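Local coordinates for BluB-like flavoprotein (Clostridium difficile 630, PDB 3EO8) that binds flavin mononucleotide and is probably an oxidoreductase of the nitroreductase family, at residues A[63-66]-A[67-70]; A[69-72]-A[73-77]. All blocks are in the same frame, centred on the assembly; numbering follows the deposited sequence. Where two conformers were deposited one is given.

Contact 1 (A[63-66]-A[67-70]); sequences VITK and KQQE. With ACT (acetate ion), chain I.
The amide OE1 of Q68 accepts a bond from a water at 2.6 Å. The same water sits 2.9 Å from T65 OG1. This water bridge links two side chains one turn apart. T65 turns its hydroxyl beside its own backbone N (chi1 -63°), which brings OG1 to the water and to the carbonyl of A61, a turn earlier, where it is also hydrogen-bonded. Its methyl CG2 faces the same amide, 4.2 Å from Q68 OE1, and the two side chains cross at a slant. Q68 runs out nearly extended and packs against F86 and V90 of helix 80-93.

K67 leaves in another direction. Its chain bends once and then runs straight. K67 NZ gives a hydrogen bond of 3.2 Å to OXT of an acetate, probably from the crystallisation liquor, and makes a salt bridge with E172. That ammonium therefore has two anionic partners. K66 and E70 carry opposite charges, but K66 NZ and E70 OE2 stay 5.9 Å apart, so any attraction is loose.

Beneath the side chains the backbone bonds run from each N to the carbonyl four residues back. Q68 N to I64 O is 2.8 Å. I64 is buried, against I173 and Y168. The i to i+4 ladder is that of a regular alpha helix, here the middle of helix 54-75 in a nitroreductase-family flavoprotein.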
# COMPACT_ATOMS: atom_id res chain seq x y z
N VAL A 63 -2.30 -24.77 9.45
CA VAL A 63 -3.54 -24.05 9.79
C VAL A 63 -4.16 -23.38 8.55
O VAL A 63 -5.39 -23.25 8.45
CB VAL A 63 -3.42 -22.99 10.95
CG1 VAL A 63 -3.03 -23.66 12.27
CG2 VAL A 63 -2.52 -21.82 10.57
N ILE A 64 -3.31 -23.00 7.59
CA ILE A 64 -3.80 -22.49 6.32
C ILE A 64 -4.57 -23.60 5.59
O ILE A 64 -5.74 -23.44 5.17
CB ILE A 64 -2.65 -21.95 5.45
CG1 ILE A 64 -2.04 -20.69 6.09
CG2 ILE A 64 -3.18 -21.66 3.99
CD1 ILE A 64 -0.64 -20.22 5.46
N THR A 65 -3.94 -24.76 5.52
CA THR A 65 -4.59 -25.95 4.91
C THR A 65 -5.91 -26.33 5.59
O THR A 65 -6.95 -26.57 4.92
CB THR A 65 -3.61 -27.12 4.93
OG1 THR A 65 -2.49 -26.79 4.11
CG2 THR A 65 -4.30 -28.40 4.41
N LYS A 66 -5.92 -26.33 6.92
CA LYS A 66 -7.10 -26.73 7.65
C LYS A 66 -8.25 -25.77 7.38
O LYS A 66 -9.39 -26.18 7.17
CB LYS A 66 -6.77 -26.79 9.14
CG LYS A 66 -7.89 -27.29 10.01
CD LYS A 66 -7.46 -27.33 11.44
CE LYS A 66 -8.58 -27.86 12.33
NZ LYS A 66 -8.01 -28.15 13.67
N LYS A 67 -7.95 -24.49 7.40
CA LYS A 67 -8.97 -23.47 7.11
C LYS A 67 -9.43 -23.60 5.65
O LYS A 67 -10.60 -23.53 5.37
CB LYS A 67 -8.42 -22.06 7.36
CG LYS A 67 -9.49 -20.98 7.49
CD LYS A 67 -10.15 -20.98 8.87
CE LYS A 67 -11.19 -19.86 8.94
NZ LYS A 67 -11.68 -19.60 10.33
N GLN A 68 -8.47 -23.76 4.74
CA GLN A 68 -8.78 -24.05 3.32
C GLN A 68 -9.74 -25.22 3.16
O GLN A 68 -10.67 -25.15 2.38
CB GLN A 68 -7.51 -24.37 2.53
CG GLN A 68 -7.76 -24.67 1.07
CD GLN A 68 -6.65 -25.52 0.49
OE1 GLN A 68 -5.96 -26.24 1.23
NE2 GLN A 68 -6.48 -25.47 -0.83
N GLN A 69 -9.49 -26.30 3.89
CA GLN A 69 -10.32 -27.47 3.73
C GLN A 69 -11.77 -27.23 4.17
O GLN A 69 -12.69 -27.77 3.57
CB GLN A 69 -9.71 -28.65 4.45
CG GLN A 69 -8.41 -29.13 3.82
CD GLN A 69 -8.56 -29.71 2.42
OE1 GLN A 69 -9.55 -30.35 2.09
NE2 GLN A 69 -7.54 -29.51 1.60
N GLU A 70 -11.97 -26.43 5.22
CA GLU A 70 -13.32 -26.08 5.66
C GLU A 70 -14.07 -25.37 4.55
O GLU A 70 -15.27 -25.63 4.36
CB GLU A 70 -13.27 -25.18 6.90
CG GLU A 70 -12.58 -25.79 8.10
CD GLU A 70 -12.40 -24.77 9.23
OE1 GLU A 70 -12.90 -23.62 9.10
OE2 GLU A 70 -11.77 -25.15 10.25
C ACT I . -9.95 -15.65 10.19
O ACT I . -8.82 -15.13 10.08
OXT ACT I . -9.97 -16.87 10.47
CH3 ACT I . -11.21 -14.85 9.97
O HOH W 1 -3.48 -27.12 1.45

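Contact 2 (A[69-72]-A[73-77]); sequences QEIL and VEMDK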
# COMPACT_ATOMS: atom_id res chain seq x y z
N GLN A 69 -9.49 -26.30 3.89
CA GLN A 69 -10.32 -27.47 3.73
C GLN A 69 -11.77 -27.23 4.17
O GLN A 69 -12.69 -27.77 3.57
CB GLN A 69 -9.71 -28.65 4.45
CG GLN A 69 -8.41 -29.13 3.82
CD GLN A 69 -8.56 -29.71 2.42
OE1 GLN A 69 -9.55 -30.35 2.09
NE2 GLN A 69 -7.54 -29.51 1.60
N GLU A 70 -11.97 -26.43 5.22
CA GLU A 70 -13.32 -26.08 5.66
C GLU A 70 -14.07 -25.37 4.55
O GLU A 70 -15.27 -25.63 4.36
CB GLU A 70 -13.27 -25.18 6.90
CG GLU A 70 -12.58 -25.79 8.10
CD GLU A 70 -12.40 -24.77 9.23
OE1 GLU A 70 -12.90 -23.62 9.10
OE2 GLU A 70 -11.77 -25.15 10.25
N ILE A 71 -13.38 -24.50 3.81
CA ILE A 71 -13.97 -23.82 2.66
C ILE A 71 -14.23 -24.82 1.50
O ILE A 71 -15.33 -24.84 0.96
CB ILE A 71 -13.11 -22.64 2.16
CG1 ILE A 71 -12.96 -21.58 3.27
CG2 ILE A 71 -13.73 -22.07 0.95
CD1 ILE A 71 -11.82 -20.55 3.04
N LEU A 72 -13.25 -25.66 1.18
CA LEU A 72 -13.36 -26.63 0.08
C LEU A 72 -14.54 -27.60 0.21
O LEU A 72 -15.22 -27.91 -0.78
CB LEU A 72 -12.04 -27.41 -0.09
CG LEU A 72 -10.91 -26.64 -0.75
CD1 LEU A 72 -9.60 -27.40 -0.67
CD2 LEU A 72 -11.23 -26.29 -2.22
N VAL A 73 -14.77 -28.15 1.40
CA VAL A 73 -15.87 -29.09 1.58
C VAL A 73 -17.21 -28.42 1.33
O VAL A 73 -18.17 -29.08 0.91
CB VAL A 73 -15.89 -29.76 2.98
CG1 VAL A 73 -14.73 -30.73 3.12
CG2 VAL A 73 -15.88 -28.71 4.08
N GLU A 74 -17.30 -27.12 1.56
CA GLU A 74 -18.54 -26.42 1.18
C GLU A 74 -18.57 -26.04 -0.32
O GLU A 74 -19.64 -26.05 -0.94
CB GLU A 74 -18.72 -25.17 2.02
CG GLU A 74 -18.71 -25.46 3.51
CD GLU A 74 -19.85 -26.33 3.98
OE1 GLU A 74 -20.93 -26.33 3.36
OE2 GLU A 74 -19.64 -27.00 5.02
N MSE A 75 -17.43 -25.68 -0.89
CA MSE A 75 -17.34 -25.31 -2.29
C MSE A 75 -17.71 -26.50 -3.16
O MSE A 75 -18.37 -26.33 -4.20
CB MSE A 75 -15.95 -24.85 -2.68
CG MSE A 75 -15.57 -23.43 -2.20
SE MSE A 75 -13.84 -22.95 -2.79
CE MSE A 75 -14.34 -22.37 -4.60
N ASP A 76 -17.30 -27.70 -2.76
CA ASP A 76 -17.57 -28.89 -3.55
C ASP A 76 -19.06 -29.14 -3.72
O ASP A 76 -19.47 -29.77 -4.69
CB ASP A 76 -16.96 -30.14 -2.92
CG ASP A 76 -15.46 -30.30 -3.21
OD1 ASP A 76 -14.98 -29.81 -4.27
OD2 ASP A 76 -14.77 -30.93 -2.39
N LYS A 77 -19.86 -28.69 -2.77
CA LYS A 77 -21.31 -28.88 -2.84
C LYS A 77 -21.97 -27.96 -3.89
O LYS A 77 -23.10 -28.22 -4.31
CB LYS A 77 -21.95 -28.62 -1.49
CG LYS A 77 -21.40 -29.48 -0.32
CD LYS A 77 -21.94 -29.01 1.05
CE LYS A 77 -21.20 -29.69 2.21
NZ LYS A 77 -21.88 -29.60 3.51
O HOH W 2 -16.67 -26.63 6.36
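I71 and M75, a selenomethionine, run alongside each other in the same direction, one turn apart in the last part of the alpha helix 54-75. The branch that touches is the methyl CG2 of I71, which meets M75 SE at 3.8 Å. L72 CD2 is farther from M75 SE, at 4.3 Å. Two neighbours bury the apolar side chains. L119 of the second subunit packs on I71, and L121 of the same subunit on M75. From helix 80-93, F86 and R87 pack on L72, and A83 also meets M75. This end of the helix thus takes part in the dimer interface.

V73, M75 and D76 keep the i to i+4 pattern of backbone bonds. I71 O accepts from M75 N at 2.9 Å. D76 N reaches L72 O at 2.9 Å. V73 N binds Q69 O in the same way. E74 N departs from the pattern and gives a weak bond to I71 O, three residues back, while E70 O accepts from a water.

The other polar contacts involve this water and charged side chains. The water donates to E70 O at 2.6 Å and, over 3.3 Å, to E74 OE2, so it joins a helix carbonyl to a carboxylate one turn on. D76 carries its carboxylate past L72 O and forms a salt bridge with R87 of helix 80-93. E74 bends at chi2 (-63°), and its other oxygen, OE1, makes a salt bridge with K77 NZ at 3.4 Å, whose hydrogen bond is weak.

In the fold
Contacts 1 and 2 are successive parts of one helix, 54-75, and share Q69 and E70. Their centres are 10 Å apart. Both are partly buried, but contact 1 is nearer the centre of the chain and the flavin: the side chain of I64 is about 9 Å from a bound FMN, that of I71 about 14 Å. Helix 80-93 lies against both. Contact 1 also meets helix 170-181, and the other chain of the assembly does not touch it. Contact 2 reaches the second subunit. A water joins two side chains in contact 1 and a carbonyl to a carboxylate in contact 2, where apolar packing on M75 is added, with charged groups toward the helix end.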